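Long-range contacts in nucleoporin NUP82 (Chaetomium thermophilum, PDB 5CWW), which forms part of the nuclear pore complex, as a structural nucleoporin and probably also as a docking partner for nuclear transport factors: residues W180-V185 against A257-R262; V199-L204 against C285-Q290; I219-L224 against P367-P372. One frame throughout, in Å; residues are numbered along the deposited sequence. Where two conformers were deposited one is given.

All three interactions join the same two neighbouring blades of the N-terminal β-propeller, one running from strand 175-180 to strand 217-220, the other built of strands 254-258, 272-276, 281-284 and 369-370. Interaction 1 lies closest to the centre of the chain and relies on aromatic and proline packing without a hydrogen bond between its segments. Interaction 2, farther out, adds a carboxylate-to-backbone bond to an apolar row. Interaction 3, the most distant, combines leucine packing with a water bridge. Most touching residues are buried in each, although R262 is exposed in interaction 1. H181 and L287 connect interactions 1 and 2, while adjacent strands 198-203 and 217-220 connect 2 and 3.

Interaction 1. Residues W180-V185 against A257-R262; sequences WHPLGV and ACFPTR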
ATOM      1  N   TRP B 180      -6.920   6.465   4.975  1.00 48.16           N
ATOM      2  CA  TRP B 180      -8.358   6.565   5.166  1.00 48.50           C
ATOM      3  C   TRP B 180      -9.051   6.317   3.833  1.00 49.23           C
ATOM      4  O   TRP B 180      -8.576   6.761   2.789  1.00 48.57           O
ATOM      5  CB  TRP B 180      -8.728   7.935   5.738  1.00 48.33           C
ATOM      6  CG  TRP B 180      -8.102   8.189   7.082  1.00 47.19           C
ATOM      7  CD1 TRP B 180      -6.873   8.737   7.326  1.00 46.78           C
ATOM      8  CD2 TRP B 180      -8.667   7.888   8.366  1.00 46.88           C
ATOM      9  NE1 TRP B 180      -6.642   8.800   8.680  1.00 47.54           N
ATOM     10  CE2 TRP B 180      -7.728   8.286   9.340  1.00 47.89           C
ATOM     11  CE3 TRP B 180      -9.875   7.325   8.785  1.00 47.32           C
ATOM     12  CZ2 TRP B 180      -7.962   8.139  10.706  1.00 50.16           C
ATOM     13  CZ3 TRP B 180     -10.106   7.178  10.144  1.00 49.27           C
ATOM     14  CH2 TRP B 180      -9.153   7.583  11.087  1.00 50.89           C
ATOM     15  N   HIS B 181     -10.167   5.597   3.863  1.00 50.00           N
ATOM     16  CA  HIS B 181     -10.865   5.270   2.627  1.00 48.84           C
ATOM     17  C   HIS B 181     -11.557   6.517   2.068  1.00 48.35           C
ATOM     18  O   HIS B 181     -12.297   7.181   2.789  1.00 50.85           O
ATOM     19  CB  HIS B 181     -11.885   4.154   2.848  1.00 49.58           C
ATOM     20  CG  HIS B 181     -12.273   3.445   1.588  1.00 47.43           C
ATOM     21  ND1 HIS B 181     -12.961   4.065   0.567  1.00 49.43           N
ATOM     22  CD2 HIS B 181     -12.049   2.177   1.173  1.00 47.67           C
ATOM     23  CE1 HIS B 181     -13.154   3.207  -0.417  1.00 48.31           C
ATOM     24  NE2 HIS B 181     -12.613   2.052  -0.074  1.00 47.40           N
ATOM     25  N   PRO B 182     -11.313   6.846   0.786  1.00 48.09           N
ATOM     26  CA  PRO B 182     -11.906   8.045   0.178  1.00 48.23           C
ATOM     27  C   PRO B 182     -13.432   8.086   0.256  1.00 48.22           C
ATOM     28  O   PRO B 182     -14.019   9.166   0.199  1.00 48.63           O
ATOM     29  CB  PRO B 182     -11.457   7.957  -1.287  1.00 48.94           C
ATOM     30  CG  PRO B 182     -10.258   7.101  -1.279  1.00 47.81           C
ATOM     31  CD  PRO B 182     -10.428   6.135  -0.155  1.00 46.44           C
ATOM     32  N   LEU B 183     -14.058   6.918   0.373  1.00 49.23           N
ATOM     33  CA  LEU B 183     -15.513   6.810   0.331  1.00 51.85           C
ATOM     34  C   LEU B 183     -16.093   6.383   1.677  1.00 51.70           C
ATOM     35  O   LEU B 183     -17.277   6.065   1.774  1.00 55.14           O
ATOM     36  CB  LEU B 183     -15.932   5.815  -0.751  1.00 53.84           C
ATOM     37  CG  LEU B 183     -15.374   6.081  -2.152  1.00 54.43           C
ATOM     38  CD1 LEU B 183     -15.846   5.006  -3.121  1.00 57.97           C
ATOM     39  CD2 LEU B 183     -15.764   7.463  -2.649  1.00 56.57           C
ATOM     40  N   GLY B 184     -15.259   6.378   2.709  1.00 48.70           N
ATOM     41  CA  GLY B 184     -15.699   5.989   4.038  1.00 47.11           C
ATOM     42  C   GLY B 184     -16.701   6.966   4.619  1.00 50.47           C
ATOM     43  O   GLY B 184     -16.531   8.177   4.502  1.00 50.43           O
ATOM     44  N   VAL B 185     -17.753   6.436   5.237  1.00 52.13           N
ATOM     45  CA  VAL B 185     -18.771   7.265   5.882  1.00 55.98           C
ATOM     46  C   VAL B 185     -18.123   8.149   6.945  1.00 56.08           C
ATOM     47  O   VAL B 185     -17.368   7.663   7.787  1.00 53.47           O
ATOM     48  CB  VAL B 185     -19.878   6.404   6.524  1.00 59.38           C
ATOM     49  CG1 VAL B 185     -20.952   7.283   7.156  1.00 62.90           C
ATOM     50  CG2 VAL B 185     -20.497   5.473   5.489  1.00 62.07           C
ATOM     51  N   ALA B 257       1.194   1.425   0.610  1.00 43.34           N
ATOM     52  CA  ALA B 257      -0.082   1.308  -0.076  1.00 43.51           C
ATOM     53  C   ALA B 257      -0.787   2.655  -0.062  1.00 44.28           C
ATOM     54  O   ALA B 257      -0.575   3.467   0.841  1.00 45.69           O
ATOM     55  CB  ALA B 257      -0.947   0.252   0.572  1.00 42.22           C
ATOM     56  N   CYS B 258      -1.619   2.895  -1.069  1.00 45.02           N
ATOM     57  CA  CYS B 258      -2.370   4.136  -1.131  1.00 46.08           C
ATOM     58  C   CYS B 258      -3.654   3.969  -1.929  1.00 43.51           C
ATOM     59  O   CYS B 258      -3.780   3.053  -2.743  1.00 42.90           O
ATOM     60  CB  CYS B 258      -1.513   5.241  -1.752  1.00 47.55           C
ATOM     61  SG  CYS B 258      -1.120   4.966  -3.489  1.00 48.17           S
ATOM     62  N   PHE B 259      -4.613   4.847  -1.652  1.00 43.11           N
ATOM     63  CA  PHE B 259      -5.754   5.049  -2.528  1.00 42.94           C
ATOM     64  C   PHE B 259      -5.421   6.205  -3.456  1.00 45.30           C
ATOM     65  O   PHE B 259      -4.596   7.055  -3.112  1.00 46.39           O
ATOM     66  CB  PHE B 259      -7.027   5.357  -1.738  1.00 42.65           C
ATOM     67  CG  PHE B 259      -7.633   4.160  -1.071  1.00 43.40           C
ATOM     68  CD1 PHE B 259      -8.313   3.208  -1.812  1.00 43.18           C
ATOM     69  CD2 PHE B 259      -7.536   3.991   0.298  1.00 43.82           C
ATOM     70  CE1 PHE B 259      -8.876   2.101  -1.202  1.00 43.84           C
ATOM     71  CE2 PHE B 259      -8.100   2.886   0.917  1.00 43.74           C
ATOM     72  CZ  PHE B 259      -8.770   1.940   0.162  1.00 44.72           C
ATOM     73  N   PRO B 260      -6.050   6.246  -4.637  1.00 49.06           N
ATOM     74  CA  PRO B 260      -5.844   7.434  -5.460  1.00 52.09           C
ATOM     75  C   PRO B 260      -6.287   8.694  -4.740  1.00 57.00           C
ATOM     76  O   PRO B 260      -7.167   8.642  -3.875  1.00 57.22           O
ATOM     77  CB  PRO B 260      -6.717   7.164  -6.687  1.00 51.52           C
ATOM     78  CG  PRO B 260      -6.717   5.690  -6.804  1.00 49.18           C
ATOM     79  CD  PRO B 260      -6.750   5.186  -5.380  1.00 47.72           C
ATOM     80  N   THR B 261      -5.636   9.800  -5.081  1.00 65.67           N
ATOM     81  CA  THR B 261      -6.074  11.131  -4.694  1.00 69.85           C
ATOM     82  C   THR B 261      -7.566  11.237  -4.974  1.00 77.97           C
ATOM     83  O   THR B 261      -8.030  10.750  -6.004  1.00 77.24           O
ATOM     84  CB  THR B 261      -5.304  12.208  -5.474  1.00 66.08           C
ATOM     85  OG1 THR B 261      -5.472  11.983  -6.879  1.00 66.18           O
ATOM     86  CG2 THR B 261      -3.819  12.153  -5.141  1.00 66.27           C
ATOM     87  N   ARG B 262      -8.330  11.853  -4.078  1.00 83.91           N
ATOM     88  CA  ARG B 262      -9.776  11.868  -4.265  1.00 89.01           C
ATOM     89  C   ARG B 262     -10.143  12.847  -5.372  1.00 88.18           C
ATOM     90  O   ARG B 262      -9.271  13.335  -6.092  1.00 91.26           O
ATOM     91  CB  ARG B 262     -10.509  12.234  -2.971  1.00 93.81           C
ATOM     92  CG  ARG B 262     -11.872  11.549  -2.834  1.00 96.92           C
ATOM     93  CD  ARG B 262     -12.836  12.337  -1.961  1.00 99.08           C
ATOM     94  NE  ARG B 262     -14.153  11.706  -1.904  1.00 99.43           N
ATOM     95  CZ  ARG B 262     -15.178  12.161  -1.185  1.00100.27           C
ATOM     96  NH1 ARG B 262     -15.047  13.258  -0.452  1.00101.86           N
ATOM     97  NH2 ARG B 262     -16.336  11.515  -1.198  1.00100.25           N
TER
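The F259 ring carries P182 over one face, while the H181 imidazole, with L183 N in plane at its own edge, meets the CZ end of F259 obliquely; the R262 guanidinium has P182 O over one face and L183 CD2 near its edge. These residues join two neighbouring blades of a β-propeller: W180-V185 begins at the end of strand 175-180 and turns toward strand 189-194, and A257-R262 leaves strand 254-258 of the next blade. P182 CD makes a CH-pi contact, 3.8 Å from the centroid of the F259 ring and 24° off its normal. It is displaced toward the rim, with CD only 3.5 Å from F259 CG. The side chains of P182 and F259 cross at about a right angle. V191 and L272 also pack against F259, one from each blade.

H181 approaches differently. Its CD2 is 3.4 Å from F259 CZ, and the ring planes are inclined at 50°. CG of H181 stands anti to the backbone N (chi1 -159°), which brings ND1 round to the turn that follows. L183 N donates to ND1 of H181 over 3.1 Å, and NE2 at the other side of the imidazole bonds to L287 O. With both nitrogens engaged, the rotation of the ring is fixed, consistent with a neutral histidine protonated on NE2. A type I turn from H181 to G184, closed by G184 N bonding to H181 O, places P182 at its corner, projecting toward F259.

At the exposed end, the extended but poorly ordered R262 side chain runs past the same proline. P182 O is 3.3 Å from R262 NE, but the angle is too poor for a hydrogen bond. The aliphatic part of the arginine packs there as well, R262 CG lying 3.9 Å from P182 CB.

Interaction 2. Residues V199-L204 against C285-Q290; sequences VRVWEL and CPLLPQ
Strand 199-203 and the segment from L287 to Q290 run in directions 33° apart, and they come nearest at V201 and P289, whose CA atoms are 6.5 Å apart. No backbone-to-backbone hydrogen bond joins them; the contact, at the junction of two β-propeller blades, is made mainly by side chains, with one side-chain-to-backbone hydrogen bond. Strand 198-203 belongs to one blade, and C285-Q290 continues from strand 281-284 of the next.

Alternate residues of the strand, V199, V201 and E203, point toward the loop. At the apolar end, V199 CG1 lies 4.2 Å from L287 CD2, and V201 CG2 makes a looser approach to L287 CD1. The two branches of V201 divide their work: CG2 faces the leucine, while CG1, anti to the backbone N, rests 3.9 Å from P289 CB. L217, I219 and L272 also pack against L287, extending this apolar layer into strands of both blades.

E203 changes the chemistry at the other end. Its CG lies beside the backbone N and the chain is extended beyond it, carrying the carboxylate past CB of P289, with E203 OE2 3.3 Å from P289 CB. OE2 then reaches the backbone just past the proline, where Q290 N donates to it over 2.6 Å at 158°. T216 OG1 also hydrogen-bonds to OE2, so this one oxygen is held from both its own blade and the next. The Q290 donor does not lie in the carboxylate plane: it meets OE2 of E203 from above, 37° out of that plane.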
ATOM      1  N   VAL B 199      -4.397  -6.805   4.497  1.00 43.10           N
ATOM      2  CA  VAL B 199      -5.173  -5.581   4.356  1.00 43.64           C
ATOM      3  C   VAL B 199      -6.365  -5.638   5.298  1.00 45.14           C
ATOM      4  O   VAL B 199      -7.139  -6.596   5.273  1.00 45.17           O
ATOM      5  CB  VAL B 199      -5.659  -5.378   2.904  1.00 42.00           C
ATOM      6  CG1 VAL B 199      -6.488  -4.103   2.779  1.00 41.08           C
ATOM      7  CG2 VAL B 199      -4.473  -5.335   1.950  1.00 42.57           C
ATOM      8  N   ARG B 200      -6.501  -4.616   6.134  1.00 45.27           N
ATOM      9  CA  ARG B 200      -7.578  -4.570   7.115  1.00 47.99           C
ATOM     10  C   ARG B 200      -8.349  -3.260   7.047  1.00 48.16           C
ATOM     11  O   ARG B 200      -7.771  -2.177   7.149  1.00 49.96           O
ATOM     12  CB  ARG B 200      -7.019  -4.784   8.523  1.00 49.07           C
ATOM     13  CG  ARG B 200      -6.802  -6.250   8.868  1.00 52.61           C
ATOM     14  CD  ARG B 200      -6.241  -6.413  10.267  1.00 57.69           C
ATOM     15  NE  ARG B 200      -4.781  -6.385  10.267  1.00 60.32           N
ATOM     16  CZ  ARG B 200      -3.992  -7.449  10.387  1.00 62.86           C
ATOM     17  NH1 ARG B 200      -4.501  -8.663  10.536  1.00 62.26           N
ATOM     18  NH2 ARG B 200      -2.677  -7.293  10.368  1.00 62.97           N
ATOM     19  N   VAL B 201      -9.658  -3.383   6.853  1.00 47.60           N
ATOM     20  CA  VAL B 201     -10.561  -2.241   6.827  1.00 47.14           C
ATOM     21  C   VAL B 201     -11.233  -2.071   8.192  1.00 49.64           C
ATOM     22  O   VAL B 201     -11.924  -2.975   8.669  1.00 51.76           O
ATOM     23  CB  VAL B 201     -11.640  -2.407   5.740  1.00 43.93           C
ATOM     24  CG1 VAL B 201     -12.546  -1.177   5.692  1.00 44.47           C
ATOM     25  CG2 VAL B 201     -10.995  -2.659   4.373  1.00 41.99           C
ATOM     26  N   TRP B 202     -11.025  -0.913   8.814  1.00 49.09           N
ATOM     27  CA  TRP B 202     -11.646  -0.586  10.097  1.00 50.74           C
ATOM     28  C   TRP B 202     -12.663   0.527   9.902  1.00 53.13           C
ATOM     29  O   TRP B 202     -12.339   1.565   9.325  1.00 55.46           O
ATOM     30  CB  TRP B 202     -10.598  -0.146  11.121  1.00 49.27           C
ATOM     31  CG  TRP B 202      -9.351  -0.974  11.135  1.00 48.54           C
ATOM     32  CD1 TRP B 202      -8.319  -0.917  10.241  1.00 47.30           C
ATOM     33  CD2 TRP B 202      -8.989  -1.969  12.102  1.00 50.32           C
ATOM     34  NE1 TRP B 202      -7.343  -1.820  10.587  1.00 47.45           N
ATOM     35  CE2 TRP B 202      -7.730  -2.479  11.726  1.00 50.36           C
ATOM     36  CE3 TRP B 202      -9.609  -2.479  13.246  1.00 52.75           C
ATOM     37  CZ2 TRP B 202      -7.081  -3.474  12.453  1.00 51.76           C
ATOM     38  CZ3 TRP B 202      -8.963  -3.469  13.966  1.00 54.92           C
ATOM     39  CH2 TRP B 202      -7.712  -3.955  13.568  1.00 53.39           C
ATOM     40  N   GLU B 203     -13.884   0.314  10.383  1.00 52.11           N
ATOM     41  CA  GLU B 203     -14.938   1.321  10.282  1.00 52.08           C
ATOM     42  C   GLU B 203     -15.283   1.852  11.667  1.00 52.97           C
ATOM     43  O   GLU B 203     -16.052   1.243  12.411  1.00 55.01           O
ATOM     44  CB  GLU B 203     -16.166   0.729   9.595  1.00 52.51           C
ATOM     45  CG  GLU B 203     -15.884   0.304   8.156  1.00 50.25           C
ATOM     46  CD  GLU B 203     -17.078  -0.331   7.477  1.00 51.44           C
ATOM     47  OE1 GLU B 203     -18.156   0.297   7.449  1.00 52.03           O
ATOM     48  OE2 GLU B 203     -16.935  -1.466   6.976  1.00 50.77           O
ATOM     49  N   LEU B 204     -14.711   3.005  11.995  1.00 53.06           N
ATOM     50  CA  LEU B 204     -14.673   3.492  13.370  1.00 54.76           C
ATOM     51  C   LEU B 204     -15.933   4.228  13.808  1.00 58.10           C
ATOM     52  O   LEU B 204     -16.517   5.006  13.054  1.00 58.32           O
ATOM     53  CB  LEU B 204     -13.464   4.410  13.556  1.00 54.09           C
ATOM     54  CG  LEU B 204     -12.133   3.844  13.058  1.00 52.22           C
ATOM     55  CD1 LEU B 204     -11.021   4.862  13.247  1.00 52.47           C
ATOM     56  CD2 LEU B 204     -11.799   2.539  13.769  1.00 52.98           C
ATOM     57  N   CYS B 285      -9.417  -3.963  -6.565  1.00 43.81           N
ATOM     58  CA  CYS B 285     -10.581  -3.179  -6.958  1.00 46.04           C
ATOM     59  C   CYS B 285     -11.784  -4.068  -7.269  1.00 47.52           C
ATOM     60  O   CYS B 285     -11.654  -5.031  -8.018  1.00 46.02           O
ATOM     61  CB  CYS B 285     -10.241  -2.321  -8.176  1.00 47.08           C
ATOM     62  SG  CYS B 285     -11.640  -1.436  -8.876  1.00 47.94           S
ATOM     63  N   PRO B 286     -12.967  -3.739  -6.716  1.00 51.76           N
ATOM     64  CA  PRO B 286     -13.312  -2.612  -5.842  1.00 53.40           C
ATOM     65  C   PRO B 286     -13.212  -2.942  -4.354  1.00 53.68           C
ATOM     66  O   PRO B 286     -13.887  -3.860  -3.888  1.00 57.64           O
ATOM     67  CB  PRO B 286     -14.759  -2.323  -6.227  1.00 53.92           C
ATOM     68  CG  PRO B 286     -15.316  -3.663  -6.562  1.00 53.79           C
ATOM     69  CD  PRO B 286     -14.168  -4.517  -7.067  1.00 52.82           C
ATOM     70  N   LEU B 287     -12.385  -2.198  -3.626  1.00 51.99           N
ATOM     71  CA  LEU B 287     -12.239  -2.388  -2.188  1.00 48.87           C
ATOM     72  C   LEU B 287     -13.092  -1.367  -1.444  1.00 46.30           C
ATOM     73  O   LEU B 287     -12.794  -0.171  -1.464  1.00 49.13           O
ATOM     74  CB  LEU B 287     -10.773  -2.261  -1.770  1.00 49.28           C
ATOM     75  CG  LEU B 287     -10.483  -2.493  -0.284  1.00 50.38           C
ATOM     76  CD1 LEU B 287     -10.783  -3.933   0.113  1.00 50.76           C
ATOM     77  CD2 LEU B 287      -9.043  -2.135   0.042  1.00 50.75           C
ATOM     78  N   LEU B 288     -14.149  -1.846  -0.795  1.00 44.42           N
ATOM     79  CA  LEU B 288     -15.081  -0.979  -0.082  1.00 45.13           C
ATOM     80  C   LEU B 288     -15.305  -1.450   1.352  1.00 50.21           C
ATOM     81  O   LEU B 288     -15.292  -2.653   1.623  1.00 50.94           O
ATOM     82  CB  LEU B 288     -16.423  -0.923  -0.817  1.00 43.77           C
ATOM     83  CG  LEU B 288     -16.483  -0.116  -2.116  1.00 44.09           C
ATOM     84  CD1 LEU B 288     -17.803  -0.374  -2.823  1.00 47.43           C
ATOM     85  CD2 LEU B 288     -16.314   1.369  -1.844  1.00 42.88           C
ATOM     86  N   PRO B 289     -15.513  -0.507   2.282  1.00 56.19           N
ATOM     87  CA  PRO B 289     -16.006  -0.917   3.600  1.00 57.07           C
ATOM     88  C   PRO B 289     -17.461  -1.376   3.511  1.00 55.79           C
ATOM     89  O   PRO B 289     -18.057  -1.268   2.440  1.00 57.20           O
ATOM     90  CB  PRO B 289     -15.862   0.352   4.449  1.00 59.67           C
ATOM     91  CG  PRO B 289     -15.781   1.470   3.477  1.00 59.89           C
ATOM     92  CD  PRO B 289     -15.160   0.922   2.241  1.00 58.09           C
ATOM     93  N   GLN B 290     -18.013  -1.887   4.608  1.00 53.90           N
ATOM     94  CA  GLN B 290     -19.384  -2.394   4.614  1.00 53.05           C
ATOM     95  C   GLN B 290     -20.374  -1.328   4.169  1.00 52.95           C
ATOM     96  O   GLN B 290     -21.391  -1.633   3.544  1.00 51.69           O
ATOM     97  CB  GLN B 290     -19.768  -2.898   6.006  1.00 57.57           C
ATOM     98  CG  GLN B 290     -18.991  -4.118   6.450  1.00 61.36           C
ATOM     99  CD  GLN B 290     -19.458  -4.656   7.788  1.00 67.39           C
ATOM    100  OE1 GLN B 290     -19.692  -5.857   7.937  1.00 70.58           O
ATOM    101  NE2 GLN B 290     -19.588  -3.774   8.770  1.00 68.22           N
TER

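Interaction 3. Residues I219-L224 against P367-P372; sequences IDLKKL and PKLQGP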
ATOM      1  N   ILE B 219      -8.019  -9.148   4.781  1.00 44.79           N
ATOM      2  CA  ILE B 219      -7.629  -9.883   3.584  1.00 45.22           C
ATOM      3  C   ILE B 219      -6.147 -10.225   3.615  1.00 44.11           C
ATOM      4  O   ILE B 219      -5.301  -9.334   3.695  1.00 42.53           O
ATOM      5  CB  ILE B 219      -7.918  -9.073   2.300  1.00 47.04           C
ATOM      6  CG1 ILE B 219      -9.382  -8.625   2.261  1.00 50.48           C
ATOM      7  CG2 ILE B 219      -7.582  -9.901   1.058  1.00 47.04           C
ATOM      8  CD1 ILE B 219      -9.668  -7.568   1.214  1.00 51.24           C
ATOM      9  N   ASP B 220      -5.838 -11.513   3.533  1.00 45.79           N
ATOM     10  CA  ASP B 220      -4.462 -11.961   3.368  1.00 46.33           C
ATOM     11  C   ASP B 220      -4.151 -12.053   1.879  1.00 45.76           C
ATOM     12  O   ASP B 220      -4.558 -13.003   1.208  1.00 46.17           O
ATOM     13  CB  ASP B 220      -4.247 -13.312   4.053  1.00 47.85           C
ATOM     14  CG  ASP B 220      -2.782 -13.706   4.133  1.00 49.28           C
ATOM     15  OD1 ASP B 220      -1.948 -13.103   3.420  1.00 47.54           O
ATOM     16  OD2 ASP B 220      -2.463 -14.630   4.910  1.00 52.46           O
ATOM     17  N   LEU B 221      -3.434 -11.058   1.366  1.00 43.33           N
ATOM     18  CA  LEU B 221      -3.096 -11.003  -0.055  1.00 44.30           C
ATOM     19  C   LEU B 221      -2.299 -12.222  -0.518  1.00 44.72           C
ATOM     20  O   LEU B 221      -2.357 -12.595  -1.690  1.00 45.36           O
ATOM     21  CB  LEU B 221      -2.316  -9.724  -0.363  1.00 43.87           C
ATOM     22  CG  LEU B 221      -3.025  -8.413  -0.006  1.00 43.72           C
ATOM     23  CD1 LEU B 221      -2.177  -7.215  -0.404  1.00 42.77           C
ATOM     24  CD2 LEU B 221      -4.396  -8.328  -0.648  1.00 45.11           C
ATOM     25  N   LYS B 222      -1.561 -12.841   0.399  1.00 46.21           N
ATOM     26  CA  LYS B 222      -0.744 -14.002   0.060  1.00 47.09           C
ATOM     27  C   LYS B 222      -1.620 -15.215  -0.257  1.00 49.79           C
ATOM     28  O   LYS B 222      -1.265 -16.040  -1.097  1.00 52.04           O
ATOM     29  CB  LYS B 222       0.226 -14.321   1.196  1.00 46.74           C
ATOM     30  CG  LYS B 222       1.152 -13.162   1.549  1.00 44.61           C
ATOM     31  CD  LYS B 222       2.210 -13.566   2.567  1.00 44.48           C
ATOM     32  CE  LYS B 222       1.589 -14.090   3.860  1.00 44.40           C
ATOM     33  NZ  LYS B 222       0.634 -13.109   4.456  1.00 43.61           N
ATOM     34  N   LYS B 223      -2.761 -15.321   0.420  0.50 48.37           N
ATOM     35  CA  LYS B 223      -3.734 -16.361   0.111  0.50 53.82           C
ATOM     36  C   LYS B 223      -4.455 -16.015  -1.186  0.50 46.30           C
ATOM     37  O   LYS B 223      -4.608 -16.856  -2.072  0.50 50.19           O
ATOM     38  CB  LYS B 223      -4.752 -16.526   1.245  0.50 49.45           C
ATOM     39  CG  LYS B 223      -4.158 -16.879   2.604  0.50 53.67           C
ATOM     40  CD  LYS B 223      -5.260 -17.234   3.599  0.50 53.79           C
ATOM     41  CE  LYS B 223      -4.712 -17.544   4.988  0.50 55.57           C
ATOM     42  NZ  LYS B 223      -4.398 -16.314   5.773  0.50 54.50           N
ATOM     43  N   LEU B 224      -4.889 -14.762  -1.284  1.00 47.15           N
ATOM     44  CA  LEU B 224      -5.642 -14.282  -2.436  1.00 44.84           C
ATOM     45  C   LEU B 224      -4.868 -14.405  -3.748  1.00 44.96           C
ATOM     46  O   LEU B 224      -5.445 -14.739  -4.784  1.00 45.85           O
ATOM     47  CB  LEU B 224      -6.042 -12.823  -2.211  1.00 43.40           C
ATOM     48  CG  LEU B 224      -6.838 -12.129  -3.316  1.00 43.39           C
ATOM     49  CD1 LEU B 224      -8.161 -12.828  -3.557  1.00 42.26           C
ATOM     50  CD2 LEU B 224      -7.059 -10.674  -2.946  1.00 42.98           C
ATOM     51  N   PRO B 367     -12.116  -8.513  -3.827  1.00 47.71           N
ATOM     52  CA  PRO B 367     -11.807  -8.481  -5.258  1.00 48.92           C
ATOM     53  C   PRO B 367     -10.543  -9.266  -5.586  1.00 47.26           C
ATOM     54  O   PRO B 367      -9.772  -9.609  -4.690  1.00 47.36           O
ATOM     55  CB  PRO B 367     -11.620  -6.990  -5.544  1.00 48.97           C
ATOM     56  CG  PRO B 367     -11.186  -6.411  -4.263  1.00 48.67           C
ATOM     57  CD  PRO B 367     -11.842  -7.220  -3.178  1.00 49.00           C
ATOM     58  N   LYS B 368     -10.353  -9.563  -6.864  1.00 45.58           N
ATOM     59  CA  LYS B 368      -9.153 -10.242  -7.319  1.00 46.42           C
ATOM     60  C   LYS B 368      -7.927  -9.372  -7.084  1.00 43.97           C
ATOM     61  O   LYS B 368      -7.980  -8.151  -7.247  1.00 44.94           O
ATOM     62  CB  LYS B 368      -9.269 -10.591  -8.804  1.00 49.33           C
ATOM     63  CG  LYS B 368      -8.041 -11.279  -9.381  1.00 51.83           C
ATOM     64  CD  LYS B 368      -8.195 -11.545 -10.867  1.00 56.28           C
ATOM     65  CE  LYS B 368      -6.905 -12.086 -11.455  1.00 60.77           C
ATOM     66  NZ  LYS B 368      -7.057 -12.440 -12.887  1.00 63.47           N
ATOM     67  N   LEU B 369      -6.824  -9.996  -6.691  1.00 41.45           N
ATOM     68  CA  LEU B 369      -5.556  -9.286  -6.609  1.00 40.21           C
ATOM     69  C   LEU B 369      -4.972  -9.171  -8.009  1.00 41.83           C
ATOM     70  O   LEU B 369      -4.712 -10.179  -8.663  1.00 42.33           O
ATOM     71  CB  LEU B 369      -4.571 -10.001  -5.684  1.00 41.03           C
ATOM     72  CG  LEU B 369      -3.247  -9.257  -5.473  1.00 42.50           C
ATOM     73  CD1 LEU B 369      -3.469  -7.933  -4.752  1.00 41.05           C
ATOM     74  CD2 LEU B 369      -2.255 -10.120  -4.716  1.00 42.98           C
ATOM     75  N   GLN B 370      -4.786  -7.937  -8.465  1.00 43.54           N
ATOM     76  CA  GLN B 370      -4.254  -7.672  -9.796  1.00 46.69           C
ATOM     77  C   GLN B 370      -2.762  -7.372  -9.732  1.00 45.21           C
ATOM     78  O   GLN B 370      -2.340  -6.450  -9.034  1.00 45.21           O
ATOM     79  CB  GLN B 370      -4.996  -6.503 -10.446  1.00 48.26           C
ATOM     80  CG  GLN B 370      -6.487  -6.738 -10.606  1.00 48.92           C
ATOM     81  CD  GLN B 370      -7.182  -5.601 -11.322  1.00 49.58           C
ATOM     82  OE1 GLN B 370      -6.681  -5.086 -12.320  1.00 50.88           O
ATOM     83  NE2 GLN B 370      -8.341  -5.196 -10.811  1.00 47.58           N
ATOM     84  N   GLY B 371      -1.975  -8.158 -10.463  1.00 43.77           N
ATOM     85  CA  GLY B 371      -0.534  -7.979 -10.521  1.00 43.68           C
ATOM     86  C   GLY B 371       0.201  -9.296 -10.349  1.00 45.82           C
ATOM     87  O   GLY B 371      -0.427 -10.347 -10.243  1.00 46.11           O
ATOM     88  N   PRO B 372       1.543  -9.253 -10.330  1.00 50.05           N
ATOM     89  CA  PRO B 372       2.368  -8.045 -10.465  1.00 50.70           C
ATOM     90  C   PRO B 372       2.218  -7.394 -11.835  1.00 50.25           C
ATOM     91  O   PRO B 372       2.270  -8.088 -12.847  1.00 50.43           O
ATOM     92  CB  PRO B 372       3.802  -8.559 -10.278  1.00 52.69           C
ATOM     93  CG  PRO B 372       3.689  -9.962  -9.802  1.00 53.52           C
ATOM     94  CD  PRO B 372       2.360 -10.472 -10.236  1.00 53.33           C
TER
HETATM   95  O   HOH W   1      -6.513 -12.936  -6.643  1.00 43.93           O
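Apolar packing carries most of this contact: L224, near the end of the short helix 221-225 that follows strand 217-220, meets L369. P367-P372 contributes the weakly bonded strand 369-370, the outer strand of the neighbouring β-propeller blade. With CG anti to the backbone N (chi1 180°), the L224 side chain reaches toward L369, and its CD2 branch lies 3.8 Å from L369 CB. The same methyl lies 3.4 Å from P367 O. One turn earlier, L221 CD2 approaches L369 CD1 at 4.2 Å. L284 of the inner neighbouring strand packs against both helix leucines.

The polar link is indirect. A water donates to L224 O over 2.8 Å and accepts from L369 N over 3.0 Å, joining the helix backbone to the strand where no direct hydrogen bond forms.

Charged interactions stay within the first segment. D220 is the N-cap of the helix: its OD1 accepts from K222 N over 3.1 Å and, from the opposite face of the carboxylate plane, forms a salt bridge with K222 NZ at 2.8 Å, while OD2 of D220 forms a second with K223 NZ at 2.7 Å.

The chemistry thus divides by side. The ionic network probably helps to hold the start of the helix, while the side chains meeting across the contact are aliphatic, set among backbone carbonyls such as P367 O and L221 O.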